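Inosine-uridine preferring nucleoside hydrolase (Gardnerella vaginalis 315-A, PDB 6BA1) is a nucleoside hydrolase-family protein with a central, mostly parallel beta sheet flanked by helices, and holds a calcium ion in an aspartate-rich site. Local coordinates at residues T13-T18 and A224-F229; A20-L25 and D56-P61; T36-N41 and T130-N135; G47-L52 and N91-V96; T209-D214 and E308-I313. One frame throughout, in Å; residues are numbered along the deposited sequence.

Interaction 1 (T13-T18 and A224-F229); sequences TGVDDT and ADMTDF. With CA (calcium ion), chain S.
The first turn of helix 15-25 faces the middle of helix 218-237, with the CA atoms of Val15 and Thr227 6.8 Å apart. Into the gap runs Met226. With its CG anti to the backbone N (chi1 -175°), the chain heads for helix 15-25, passing Val15 in the opposite direction. Val15 CG1 lies against the sulfur, 3.8 Å from Met226 SD, and the contact rests mainly on this pair. Thr227 adds a looser touch, CG2 to Val15 CG1 at 4.3 Å. Thr18 also faces the methionine, but its hydroxyl and the Met226 methyl are modelled too close together, so the placement of that methyl is doubtful. Gly14 is the N-cap of the helix and follows a cis peptide; its carbonyl accepts a hydrogen bond from the backbone N-H of Thr18. On the same turn, Asp17 OD1 binds the calcium ion at 2.5 Å, in a site completed by Asp12, Thr130 and Asp248. The chemistry is therefore divided: the turn offers a carboxylate to the metal, whereas its meeting with helix 218-237 is buried, apolar packing that depends on shape and has little directional preference.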
# COMPACT_ATOMS: atom_id res chain seq x y z
N THR A 13 -20.80 15.64 10.57
CA THR A 13 -20.34 16.44 11.71
C THR A 13 -20.90 15.97 13.07
O THR A 13 -22.07 16.20 13.32
CB THR A 13 -20.70 17.92 11.49
OG1 THR A 13 -20.63 18.25 10.09
CG2 THR A 13 -19.75 18.82 12.27
N GLY A 14 -20.13 15.32 13.96
CA GLY A 14 -18.73 14.90 13.78
C GLY A 14 -17.75 15.73 14.57
O GLY A 14 -17.69 16.95 14.39
N VAL A 15 -16.95 15.09 15.43
CA VAL A 15 -16.02 15.79 16.32
C VAL A 15 -14.80 16.28 15.57
O VAL A 15 -14.51 17.48 15.58
CB VAL A 15 -15.57 14.93 17.52
CG1 VAL A 15 -14.59 15.69 18.41
CG2 VAL A 15 -16.77 14.47 18.34
N ASP A 16 -14.08 15.36 14.94
CA ASP A 16 -12.96 15.73 14.06
C ASP A 16 -13.44 16.58 12.88
O ASP A 16 -12.71 17.44 12.39
CB ASP A 16 -12.09 14.52 13.60
CG ASP A 16 -12.90 13.26 13.28
OD1 ASP A 16 -13.88 13.33 12.50
OD2 ASP A 16 -12.54 12.19 13.81
N ASP A 17 -14.68 16.36 12.45
CA ASP A 17 -15.29 17.15 11.39
C ASP A 17 -15.41 18.65 11.74
O ASP A 17 -15.19 19.49 10.87
CB ASP A 17 -16.64 16.57 10.97
CG ASP A 17 -16.50 15.20 10.30
OD1 ASP A 17 -16.32 14.18 10.99
OD2 ASP A 17 -16.56 15.14 9.05
N THR A 18 -15.71 18.99 13.00
CA THR A 18 -15.74 20.41 13.40
C THR A 18 -14.35 21.00 13.54
O THR A 18 -14.17 22.21 13.38
CB THR A 18 -16.46 20.70 14.73
OG1 THR A 18 -15.68 20.22 15.83
CG2 THR A 18 -17.85 20.11 14.75
N ALA A 224 -12.74 22.74 23.43
CA ALA A 224 -12.07 22.01 24.52
C ALA A 224 -12.96 20.92 25.11
O ALA A 224 -12.57 19.76 25.15
CB ALA A 224 -11.61 22.98 25.61
N ASP A 225 -14.16 21.31 25.55
CA ASP A 225 -15.17 20.37 26.07
C ASP A 225 -15.46 19.23 25.09
O ASP A 225 -15.59 18.07 25.48
CB ASP A 225 -16.50 21.09 26.39
CG ASP A 225 -16.45 21.95 27.65
OD1 ASP A 225 -15.62 21.69 28.55
OD2 ASP A 225 -17.27 22.90 27.74
N MET A 226 -15.55 19.59 23.81
CA MET A 226 -15.90 18.65 22.74
C MET A 226 -14.82 17.59 22.53
O MET A 226 -15.11 16.39 22.58
CB MET A 226 -16.09 19.42 21.45
CG MET A 226 -16.57 18.58 20.28
SD MET A 226 -15.95 19.24 18.74
CE MET A 226 -17.34 18.84 17.71
N THR A 227 -13.60 18.03 22.26
CA THR A 227 -12.49 17.12 21.99
C THR A 227 -12.03 16.32 23.22
O THR A 227 -11.41 15.27 23.09
CB THR A 227 -11.28 17.86 21.37
OG1 THR A 227 -10.88 18.93 22.23
CG2 THR A 227 -11.64 18.44 20.02
N ASP A 228 -12.35 16.82 24.43
CA ASP A 228 -12.10 16.06 25.66
C ASP A 228 -13.04 14.86 25.82
O ASP A 228 -12.64 13.85 26.40
CB ASP A 228 -12.17 16.98 26.90
CG ASP A 228 -10.96 17.90 27.03
OD1 ASP A 228 -10.11 17.95 26.10
OD2 ASP A 228 -10.85 18.59 28.07
N PHE A 229 -14.27 14.95 25.31
CA PHE A 229 -15.15 13.77 25.18
C PHE A 229 -14.56 12.77 24.19
O PHE A 229 -14.58 11.56 24.43
CB PHE A 229 -16.56 14.18 24.72
CG PHE A 229 -17.55 13.05 24.72
CD1 PHE A 229 -17.63 12.17 23.62
CD2 PHE A 229 -18.41 12.83 25.80
CE1 PHE A 229 -18.54 11.13 23.61
CE2 PHE A 229 -19.32 11.79 25.79
CZ PHE A 229 -19.39 10.93 24.69
CA CA S . -15.57 12.12 9.71

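Interaction 2 (A20-L25 and D56-P61); sequences AISYAL and DLLGHP
Leu25 and His60 both carry CG anti to the carbonyl carbon (chi1 -64° and -68°), which sends the leucine branches and the imidazole past each other in opposite directions. Leu25 CD2 thereby sits over a face of the His60 ring, a CH-pi contact 4.2 Å from the ring centroid and 28° off the normal, with His60 CG 3.8 Å from that methyl. The other branch, Leu25 CD1, lies between His60 CB at 3.9 Å and Leu58 CD1 at 4.0 Å. That same Leu58 methyl also touches Ile21 CG2 at 4.1 Å, the two side chains lying roughly at right angles, and Ser22 OG at 3.9 Å. The serine hydroxyl is hydrogen-bonded to Thr18 O one turn back, so its closeness to the leucine is packing alone. Gly59, at positive phi, lies in a Schellman motif after the last turn of helix 44-57, and its N bonds to Asp56 O at 3.0 Å; the reversal delivers His60 beside Leu58. Helices 15-25 and 44-57 are thus joined at their C-terminal ends. Beneath them Ile21 rests on Leu9 and Leu11 of strand 6-11, while helix 302-319 packs against both segments, Ile313 on Ser22 and Leu316 on His60.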
# COMPACT_ATOMS: atom_id res chain seq x y z
N ALA A 20 -12.08 20.22 11.49
CA ALA A 20 -11.87 20.56 10.08
C ALA A 20 -12.50 21.91 9.71
O ALA A 20 -11.91 22.70 8.98
CB ALA A 20 -12.41 19.47 9.17
N ILE A 21 -13.71 22.15 10.22
CA ILE A 21 -14.37 23.45 10.05
C ILE A 21 -13.52 24.54 10.70
O ILE A 21 -13.24 25.57 10.08
CB ILE A 21 -15.80 23.45 10.65
CG1 ILE A 21 -16.72 22.49 9.90
CG2 ILE A 21 -16.40 24.86 10.62
CD1 ILE A 21 -17.99 22.15 10.63
N SER A 22 -13.10 24.30 11.94
CA SER A 22 -12.28 25.26 12.69
C SER A 22 -10.96 25.59 11.99
O SER A 22 -10.58 26.76 11.92
CB SER A 22 -12.00 24.72 14.10
OG SER A 22 -13.20 24.36 14.76
N TYR A 23 -10.27 24.57 11.47
CA TYR A 23 -9.03 24.78 10.69
C TYR A 23 -9.33 25.57 9.42
O TYR A 23 -8.55 26.45 9.04
CB TYR A 23 -8.37 23.42 10.34
CG TYR A 23 -6.93 23.49 9.84
CD1 TYR A 23 -5.86 23.07 10.64
CD2 TYR A 23 -6.63 23.95 8.55
CE1 TYR A 23 -4.54 23.12 10.18
CE2 TYR A 23 -5.32 24.01 8.10
CZ TYR A 23 -4.28 23.60 8.90
OH TYR A 23 -2.99 23.66 8.42
N ALA A 24 -10.45 25.26 8.77
CA ALA A 24 -10.83 25.94 7.53
C ALA A 24 -11.09 27.42 7.78
O ALA A 24 -10.50 28.27 7.12
CB ALA A 24 -12.05 25.28 6.91
N LEU A 25 -11.95 27.72 8.75
CA LEU A 25 -12.28 29.11 9.09
C LEU A 25 -11.10 29.86 9.72
O LEU A 25 -11.06 31.09 9.66
CB LEU A 25 -13.49 29.17 10.03
CG LEU A 25 -14.82 28.66 9.45
CD1 LEU A 25 -15.88 28.61 10.54
CD2 LEU A 25 -15.29 29.50 8.28
N ASP A 56 -21.95 29.26 13.17
CA ASP A 56 -22.42 30.42 13.95
C ASP A 56 -21.50 30.70 15.13
O ASP A 56 -20.98 31.81 15.25
CB ASP A 56 -23.85 30.20 14.47
CG ASP A 56 -24.92 30.40 13.41
OD1 ASP A 56 -24.61 30.37 12.20
OD2 ASP A 56 -26.09 30.59 13.80
N LEU A 57 -21.28 29.70 15.99
CA LEU A 57 -20.50 29.87 17.22
C LEU A 57 -19.08 30.42 17.00
O LEU A 57 -18.60 31.21 17.81
CB LEU A 57 -20.41 28.55 18.01
CG LEU A 57 -19.89 28.67 19.45
CD1 LEU A 57 -21.01 29.07 20.39
CD2 LEU A 57 -19.25 27.38 19.91
N LEU A 58 -18.43 30.00 15.92
CA LEU A 58 -17.06 30.42 15.61
C LEU A 58 -16.96 31.84 15.02
O LEU A 58 -15.86 32.41 14.91
CB LEU A 58 -16.40 29.40 14.68
CG LEU A 58 -16.29 27.97 15.25
CD1 LEU A 58 -16.00 26.97 14.15
CD2 LEU A 58 -15.24 27.88 16.35
N GLY A 59 -18.12 32.39 14.64
CA GLY A 59 -18.23 33.76 14.14
C GLY A 59 -18.37 33.85 12.63
O GLY A 59 -18.04 34.88 12.05
N HIS A 60 -18.87 32.78 12.00
CA HIS A 60 -19.00 32.73 10.54
C HIS A 60 -20.35 32.14 10.13
O HIS A 60 -20.41 31.02 9.63
CB HIS A 60 -17.84 31.94 9.93
CG HIS A 60 -16.52 32.63 10.06
ND1 HIS A 60 -15.81 32.67 11.24
CD2 HIS A 60 -15.78 33.32 9.16
CE1 HIS A 60 -14.70 33.36 11.06
NE2 HIS A 60 -14.65 33.75 9.80
N PRO A 61 -21.44 32.91 10.34
CA PRO A 61 -22.76 32.45 9.90
C PRO A 61 -23.05 32.64 8.41
O PRO A 61 -24.17 32.39 8.00
CB PRO A 61 -23.73 33.31 10.74
CG PRO A 61 -22.89 34.20 11.60
CD PRO A 61 -21.54 34.24 10.97

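Interaction 3 (T36-N41 and T130-N135); sequences TGTYGN and TGPMTN. With CA (calcium ion), chain S.
Beside the calcium site, at the C-terminal ends of parallel strands 31-37 and 125-129, the loop carrying Tyr39 packs on the segment carrying Pro132 and Thr134. The metal is part of this framework: Thr130 O binds the calcium ion at 2.6 Å, alongside Asp12, Asp17 and Asp248. Tyr39 projects with CG between its backbone N and carbonyl carbon (chi1 63°), which lays the ring across Pro132. Pro132 CG stands 4.2 Å above one face of that ring, offset toward the rim. Thr134 OG1 lies at the ring edge, near its plane, and accepts from Tyr39 OH at 2.8 Å. Thr134 in turn is hydrogen-bonded to Asp177, so the two hydroxyls and the Asp177 carboxylate form a short hydrogen-bonded chain. Nearby, Thr38 CG2 packs 4.0 Å from Gly131 CA and equally far from Pro132 CD. Asn135 closes the other end. Its ND2 donates to Gly37 O at 3.3 Å with an N-H...O angle of 153°; the acceptor lies close to the asparagine amide plane, but the nitrogen stands well above the plane of the glycine carbonyl. ND2 also bonds to Asp10, and OD1 accepts a hydrogen bond from the backbone N-H of Leu69. With both its donor and its acceptor engaged, the buried amide is fixed in rotation, and its bonds tie the 130-135 segment to strand 31-37, to Asp10 of strand 6-11 and to the loop at Leu69.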
# COMPACT_ATOMS: atom_id res chain seq x y z
N THR A 36 -21.28 20.92 2.80
CA THR A 36 -22.17 19.83 2.39
C THR A 36 -22.30 18.82 3.53
O THR A 36 -21.29 18.42 4.12
CB THR A 36 -21.62 19.15 1.13
OG1 THR A 36 -21.74 20.05 0.02
CG2 THR A 36 -22.39 17.88 0.85
N GLY A 37 -23.52 18.39 3.84
CA GLY A 37 -23.78 17.46 4.96
C GLY A 37 -23.92 16.03 4.49
O GLY A 37 -24.57 15.77 3.48
N THR A 38 -23.31 15.09 5.21
CA THR A 38 -23.48 13.66 4.94
C THR A 38 -23.59 12.91 6.27
O THR A 38 -23.78 13.55 7.32
CB THR A 38 -22.35 13.13 4.00
OG1 THR A 38 -22.73 11.86 3.42
CG2 THR A 38 -21.02 12.98 4.73
N TYR A 39 -23.47 11.59 6.24
CA TYR A 39 -23.88 10.70 7.34
C TYR A 39 -22.70 9.84 7.79
O TYR A 39 -21.69 9.75 7.09
CB TYR A 39 -25.02 9.79 6.87
CG TYR A 39 -24.61 8.86 5.74
CD1 TYR A 39 -24.19 7.56 6.00
CD2 TYR A 39 -24.60 9.31 4.42
CE1 TYR A 39 -23.80 6.73 4.97
CE2 TYR A 39 -24.21 8.48 3.38
CZ TYR A 39 -23.81 7.19 3.66
OH TYR A 39 -23.40 6.35 2.66
N GLY A 40 -22.84 9.19 8.95
CA GLY A 40 -21.82 8.25 9.43
C GLY A 40 -21.60 8.38 10.92
O GLY A 40 -22.14 7.60 11.71
N ASN A 41 -20.78 9.37 11.30
CA ASN A 41 -20.56 9.71 12.71
C ASN A 41 -21.90 9.99 13.39
O ASN A 41 -22.13 9.63 14.54
CB ASN A 41 -19.65 10.95 12.86
CG ASN A 41 -18.21 10.70 12.41
OD1 ASN A 41 -17.82 9.58 12.12
ND2 ASN A 41 -17.42 11.77 12.36
N THR A 130 -14.66 14.75 4.28
CA THR A 130 -14.19 13.91 5.39
C THR A 130 -15.33 13.11 6.01
O THR A 130 -15.33 12.80 7.22
CB THR A 130 -13.44 14.74 6.44
OG1 THR A 130 -14.38 15.37 7.31
CG2 THR A 130 -12.56 15.80 5.79
N GLY A 131 -16.33 12.82 5.18
CA GLY A 131 -17.32 11.80 5.47
C GLY A 131 -17.30 10.85 4.28
O GLY A 131 -16.40 10.92 3.45
N PRO A 132 -18.29 9.95 4.21
CA PRO A 132 -18.51 9.13 3.04
C PRO A 132 -18.52 9.90 1.73
O PRO A 132 -18.90 11.08 1.67
CB PRO A 132 -19.87 8.52 3.30
CG PRO A 132 -19.89 8.35 4.79
CD PRO A 132 -19.10 9.50 5.36
N MET A 133 -18.10 9.22 0.67
CA MET A 133 -17.98 9.81 -0.66
C MET A 133 -19.32 9.86 -1.40
O MET A 133 -19.40 10.47 -2.48
CB MET A 133 -16.94 9.05 -1.49
CG MET A 133 -15.64 8.71 -0.77
SD MET A 133 -15.02 9.98 0.38
CE MET A 133 -14.61 11.25 -0.78
N THR A 134 -20.34 9.21 -0.82
CA THR A 134 -21.72 9.16 -1.34
C THR A 134 -22.18 10.37 -2.14
O THR A 134 -22.77 10.23 -3.21
CB THR A 134 -22.73 8.95 -0.19
OG1 THR A 134 -22.24 7.93 0.71
CG2 THR A 134 -24.10 8.54 -0.72
N ASN A 135 -21.90 11.56 -1.60
CA ASN A 135 -22.33 12.81 -2.23
C ASN A 135 -21.63 13.07 -3.56
O ASN A 135 -22.30 13.19 -4.59
CB ASN A 135 -22.17 14.00 -1.27
CG ASN A 135 -23.15 13.96 -0.10
OD1 ASN A 135 -24.21 13.34 -0.17
ND2 ASN A 135 -22.79 14.64 0.97
CA CA S . -15.57 12.12 9.71

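Interaction 4 (G47-L52 and N91-V96); sequences GVRNAL and NGIGDV
Asn50, in the middle of helix 44-57, grips an Asx turn in the loop between helices 82-88 and 110-121, making this a helix-to-loop contact with one hydrogen bond and the Ile93 side chain packed beside the polar groups. The bond runs from Asn50 ND2 to Asn91 O, 2.8 Å long with an N-H...O angle of 162°. Its acceptor lies near the plane of the Asn50 amide, and the nitrogen approaches only slightly tilted from the plane of the Asn91 carbonyl. ND2 has a second acceptor in Thr13 O, so one amide nitrogen ties the helix to two loops. The Asx turn gives the loop its shape: Asn91 OD1 accepts a hydrogen bond from the backbone N-H of Ile93, N to OD1 3.0 Å, the donor standing above the plane of the side-chain carbonyl. Gly92 is at positive phi between them, and Gly92 O is hydrogen-bonded to Gly14 N. This fold of the loop turns Ile93 back toward the helix. Ile93 crosses the Asn50 side chain obliquely, with CG1 3.5 Å from Asn50 CG, while elsewhere the isoleucine meets Phe222 and Met226 of helix 218-237. Arg49 reaches in from the neighbouring position, its chain bent at chi3 (82°). Asp100 takes its NH1 in a salt bridge, and the other terminal nitrogen, Arg49 NH2, comes obliquely to 3.5 Å from Ile93 CD1.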
# COMPACT_ATOMS: atom_id res chain seq x y z
N GLY A 47 -25.93 16.11 11.28
CA GLY A 47 -24.75 16.71 10.64
C GLY A 47 -24.97 18.16 10.23
O GLY A 47 -24.08 19.00 10.42
N VAL A 48 -26.15 18.45 9.70
CA VAL A 48 -26.53 19.79 9.30
C VAL A 48 -26.80 20.71 10.52
O VAL A 48 -26.32 21.85 10.54
CB VAL A 48 -27.74 19.78 8.34
CG1 VAL A 48 -28.27 21.19 8.07
CG2 VAL A 48 -27.35 19.08 7.04
N ARG A 49 -27.55 20.22 11.51
CA ARG A 49 -27.82 21.00 12.73
C ARG A 49 -26.53 21.48 13.39
O ARG A 49 -26.43 22.63 13.83
CB ARG A 49 -28.62 20.20 13.77
CG ARG A 49 -29.15 21.07 14.92
CD ARG A 49 -29.29 20.33 16.24
NE ARG A 49 -28.05 20.21 17.02
CZ ARG A 49 -27.44 21.20 17.69
NH1 ARG A 49 -27.91 22.44 17.67
NH2 ARG A 49 -26.33 20.95 18.37
N ASN A 50 -25.57 20.56 13.47
CA ASN A 50 -24.28 20.83 14.10
C ASN A 50 -23.49 21.82 13.28
O ASN A 50 -22.97 22.81 13.82
CB ASN A 50 -23.50 19.52 14.27
CG ASN A 50 -24.24 18.49 15.12
OD1 ASN A 50 -25.32 18.77 15.66
ND2 ASN A 50 -23.67 17.31 15.24
N ALA A 51 -23.41 21.58 11.97
CA ALA A 51 -22.70 22.46 11.04
C ALA A 51 -23.16 23.91 11.15
O ALA A 51 -22.33 24.81 11.29
CB ALA A 51 -22.87 21.96 9.62
N LEU A 52 -24.48 24.12 11.12
CA LEU A 52 -25.06 25.45 11.24
C LEU A 52 -24.72 26.08 12.59
O LEU A 52 -24.19 27.19 12.64
CB LEU A 52 -26.58 25.40 11.07
CG LEU A 52 -27.11 25.03 9.68
CD1 LEU A 52 -28.54 24.51 9.77
CD2 LEU A 52 -27.03 26.22 8.72
N ASN A 91 -25.40 13.55 20.17
CA ASN A 91 -25.49 14.73 19.31
C ASN A 91 -24.41 14.79 18.21
O ASN A 91 -24.60 15.50 17.22
CB ASN A 91 -25.50 16.04 20.14
CG ASN A 91 -24.23 16.25 20.95
OD1 ASN A 91 -23.27 15.51 20.84
ND2 ASN A 91 -24.23 17.29 21.79
N GLY A 92 -23.31 14.07 18.38
CA GLY A 92 -22.20 14.03 17.40
C GLY A 92 -21.16 15.13 17.61
O GLY A 92 -20.40 15.44 16.69
N ILE A 93 -21.13 15.70 18.81
CA ILE A 93 -20.35 16.90 19.13
C ILE A 93 -19.78 16.78 20.56
O ILE A 93 -19.79 17.74 21.34
CB ILE A 93 -21.22 18.20 19.06
CG1 ILE A 93 -22.32 18.13 18.00
CG2 ILE A 93 -20.36 19.42 18.80
CD1 ILE A 93 -23.28 19.31 18.07
N GLY A 94 -19.27 15.60 20.90
CA GLY A 94 -19.10 15.24 22.32
C GLY A 94 -20.50 15.01 22.86
O GLY A 94 -21.27 14.27 22.26
N ASP A 95 -20.84 15.64 23.97
CA ASP A 95 -22.25 15.83 24.31
C ASP A 95 -22.41 17.27 24.77
O ASP A 95 -23.11 17.57 25.73
CB ASP A 95 -22.71 14.80 25.37
CG ASP A 95 -23.08 13.45 24.76
OD1 ASP A 95 -23.83 13.42 23.76
OD2 ASP A 95 -22.62 12.42 25.29
N VAL A 96 -21.76 18.16 24.02
CA VAL A 96 -21.63 19.55 24.41
C VAL A 96 -22.88 20.29 23.96
O VAL A 96 -23.25 20.25 22.78
CB VAL A 96 -20.36 20.20 23.81
CG1 VAL A 96 -20.22 21.64 24.29
CG2 VAL A 96 -19.12 19.40 24.20

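Interaction 5 (T209-D214 and E308-I313); sequences TKQWRD and EFMTRI
Trp212 spans the gap between helices 206-213 and 302-319, with a Met-aromatic contact along the way. The short segments 209-213 and 308-313 run nearly parallel and approach to 11.4 Å between axes at a crossing angle of -15°, wide enough that large side chains must bridge the gap. The tight part is around the indole. Ile313 CG2 comes to 3.5 Å from Trp212 CZ2, and Phe309 CE1 reaches the indole edge, near its plane, 3.7 Å from the same CZ2 atom. Met310, bent at chi2 and chi3 (-63° and -74°), belongs here too: it curls back against the indole and places its SD obliquely, 4.7 Å from the centroid of the Trp212 five-membered ring. The tryptophan also touches Leu19 and Leu223, so helices 15-25 and 218-237 share this apolar cluster. Within their own helix, Ile313 CD1 lies over one face of the Phe309 ring. The loose side belongs to Gln211, an exposed residue that adds a small contact toward solvent. There its side chain and that of Met310 cross at about a right angle, with Gln211 OE1 3.5 Å from Met310 CE.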
# COMPACT_ATOMS: atom_id res chain seq x y z
N THR A 209 -5.81 20.95 24.53
CA THR A 209 -7.19 21.44 24.77
C THR A 209 -7.26 22.41 25.96
O THR A 209 -8.14 23.28 25.99
CB THR A 209 -8.20 20.29 24.97
OG1 THR A 209 -7.92 19.60 26.19
CG2 THR A 209 -8.15 19.31 23.80
N LYS A 210 -6.36 22.25 26.94
CA LYS A 210 -6.22 23.20 28.04
C LYS A 210 -5.81 24.60 27.57
O LYS A 210 -6.13 25.59 28.23
CB LYS A 210 -5.22 22.70 29.09
N GLN A 211 -5.10 24.68 26.44
CA GLN A 211 -4.74 25.97 25.81
C GLN A 211 -5.96 26.71 25.27
O GLN A 211 -6.02 27.95 25.33
CB GLN A 211 -3.73 25.79 24.68
CG GLN A 211 -2.37 25.25 25.12
CD GLN A 211 -1.46 24.93 23.94
OE1 GLN A 211 -1.50 25.60 22.91
NE2 GLN A 211 -0.64 23.90 24.10
N TRP A 212 -6.91 25.96 24.71
CA TRP A 212 -8.18 26.54 24.24
C TRP A 212 -9.06 27.06 25.38
O TRP A 212 -9.75 28.07 25.22
CB TRP A 212 -8.96 25.53 23.39
CG TRP A 212 -8.32 25.19 22.06
CD1 TRP A 212 -7.42 25.93 21.35
CD2 TRP A 212 -8.59 24.03 21.27
NE1 TRP A 212 -7.08 25.29 20.20
CE2 TRP A 212 -7.79 24.12 20.11
CE3 TRP A 212 -9.41 22.90 21.43
CZ2 TRP A 212 -7.79 23.13 19.11
CZ3 TRP A 212 -9.42 21.92 20.43
CH2 TRP A 212 -8.61 22.05 19.30
N ARG A 213 -9.04 26.36 26.52
CA ARG A 213 -9.74 26.84 27.73
C ARG A 213 -9.17 28.16 28.25
O ARG A 213 -9.93 29.00 28.73
CB ARG A 213 -9.67 25.79 28.84
CG ARG A 213 -10.44 24.53 28.55
CD ARG A 213 -10.59 23.68 29.80
NE ARG A 213 -10.98 22.32 29.43
CZ ARG A 213 -12.19 21.95 29.03
NH1 ARG A 213 -13.19 22.82 28.93
NH2 ARG A 213 -12.40 20.67 28.73
N ASP A 214 -7.85 28.33 28.13
CA ASP A 214 -7.16 29.56 28.57
C ASP A 214 -7.59 30.83 27.82
O ASP A 214 -7.42 31.94 28.33
CB ASP A 214 -5.63 29.41 28.45
CG ASP A 214 -5.04 28.36 29.40
OD1 ASP A 214 -5.60 28.14 30.49
OD2 ASP A 214 -4.01 27.76 29.04
N GLU A 308 0.59 24.34 12.96
CA GLU A 308 -0.34 25.00 12.03
C GLU A 308 -1.78 24.90 12.54
O GLU A 308 -2.53 25.87 12.52
CB GLU A 308 -0.23 24.37 10.62
CG GLU A 308 -0.39 25.33 9.46
CD GLU A 308 0.83 26.23 9.26
OE1 GLU A 308 1.97 25.77 9.42
OE2 GLU A 308 0.65 27.41 8.91
N PHE A 309 -2.14 23.70 13.00
CA PHE A 309 -3.46 23.38 13.58
C PHE A 309 -3.81 24.26 14.78
O PHE A 309 -4.87 24.88 14.80
CB PHE A 309 -3.46 21.90 13.99
CG PHE A 309 -4.72 21.41 14.64
CD1 PHE A 309 -4.87 21.45 16.02
CD2 PHE A 309 -5.73 20.85 13.87
CE1 PHE A 309 -6.02 20.97 16.63
CE2 PHE A 309 -6.89 20.38 14.47
CZ PHE A 309 -7.04 20.43 15.85
N MET A 310 -2.91 24.32 15.76
CA MET A 310 -3.16 25.10 16.98
C MET A 310 -3.13 26.61 16.74
O MET A 310 -3.95 27.33 17.31
CB MET A 310 -2.17 24.72 18.08
CG MET A 310 -2.31 23.29 18.58
SD MET A 310 -3.90 22.91 19.35
CE MET A 310 -3.73 23.77 20.91
N THR A 311 -2.21 27.08 15.90
CA THR A 311 -2.12 28.50 15.53
C THR A 311 -3.42 28.99 14.89
O THR A 311 -3.97 30.02 15.28
CB THR A 311 -0.94 28.77 14.57
OG1 THR A 311 0.28 28.39 15.20
CG2 THR A 311 -0.85 30.25 14.18
N ARG A 312 -3.92 28.24 13.90
CA ARG A 312 -5.14 28.60 13.19
C ARG A 312 -6.39 28.56 14.06
O ARG A 312 -7.19 29.49 14.04
CB ARG A 312 -5.34 27.70 11.97
CG ARG A 312 -4.41 28.02 10.81
CD ARG A 312 -4.20 26.82 9.89
NE ARG A 312 -4.01 27.20 8.49
CZ ARG A 312 -2.92 27.80 7.99
NH1 ARG A 312 -1.89 28.12 8.75
NH2 ARG A 312 -2.89 28.09 6.70
N ILE A 313 -6.54 27.48 14.83
CA ILE A 313 -7.75 27.25 15.63
C ILE A 313 -7.78 28.12 16.89
O ILE A 313 -8.84 28.66 17.24
CB ILE A 313 -7.95 25.75 15.95
CG1 ILE A 313 -8.27 25.00 14.65
CG2 ILE A 313 -9.08 25.54 16.96
CD1 ILE A 313 -8.22 23.49 14.75

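From the N terminus, segment 13-18 opens a long loop that interaction 1 closes at helix 218-237, and interactions 2, 3 and 4 all fall within it. Interaction 2 closes the shortest, joining the C-terminal ends of helices 15-25 and 44-57. It crosses interaction 3, which links the ends of strands 31-37 and 125-129, and interaction 4, which lies wholly within the span of interaction 3 and ties helix 44-57 to the 91-96 loop. Interaction 5 follows these three in series but crosses interaction 1, bringing helices 206-213 and 302-319 together. Interactions 1 and 3 meet at the calcium ion; salt bridges from Arg213 to Asp225 and Asp228 connect interactions 1 and 5.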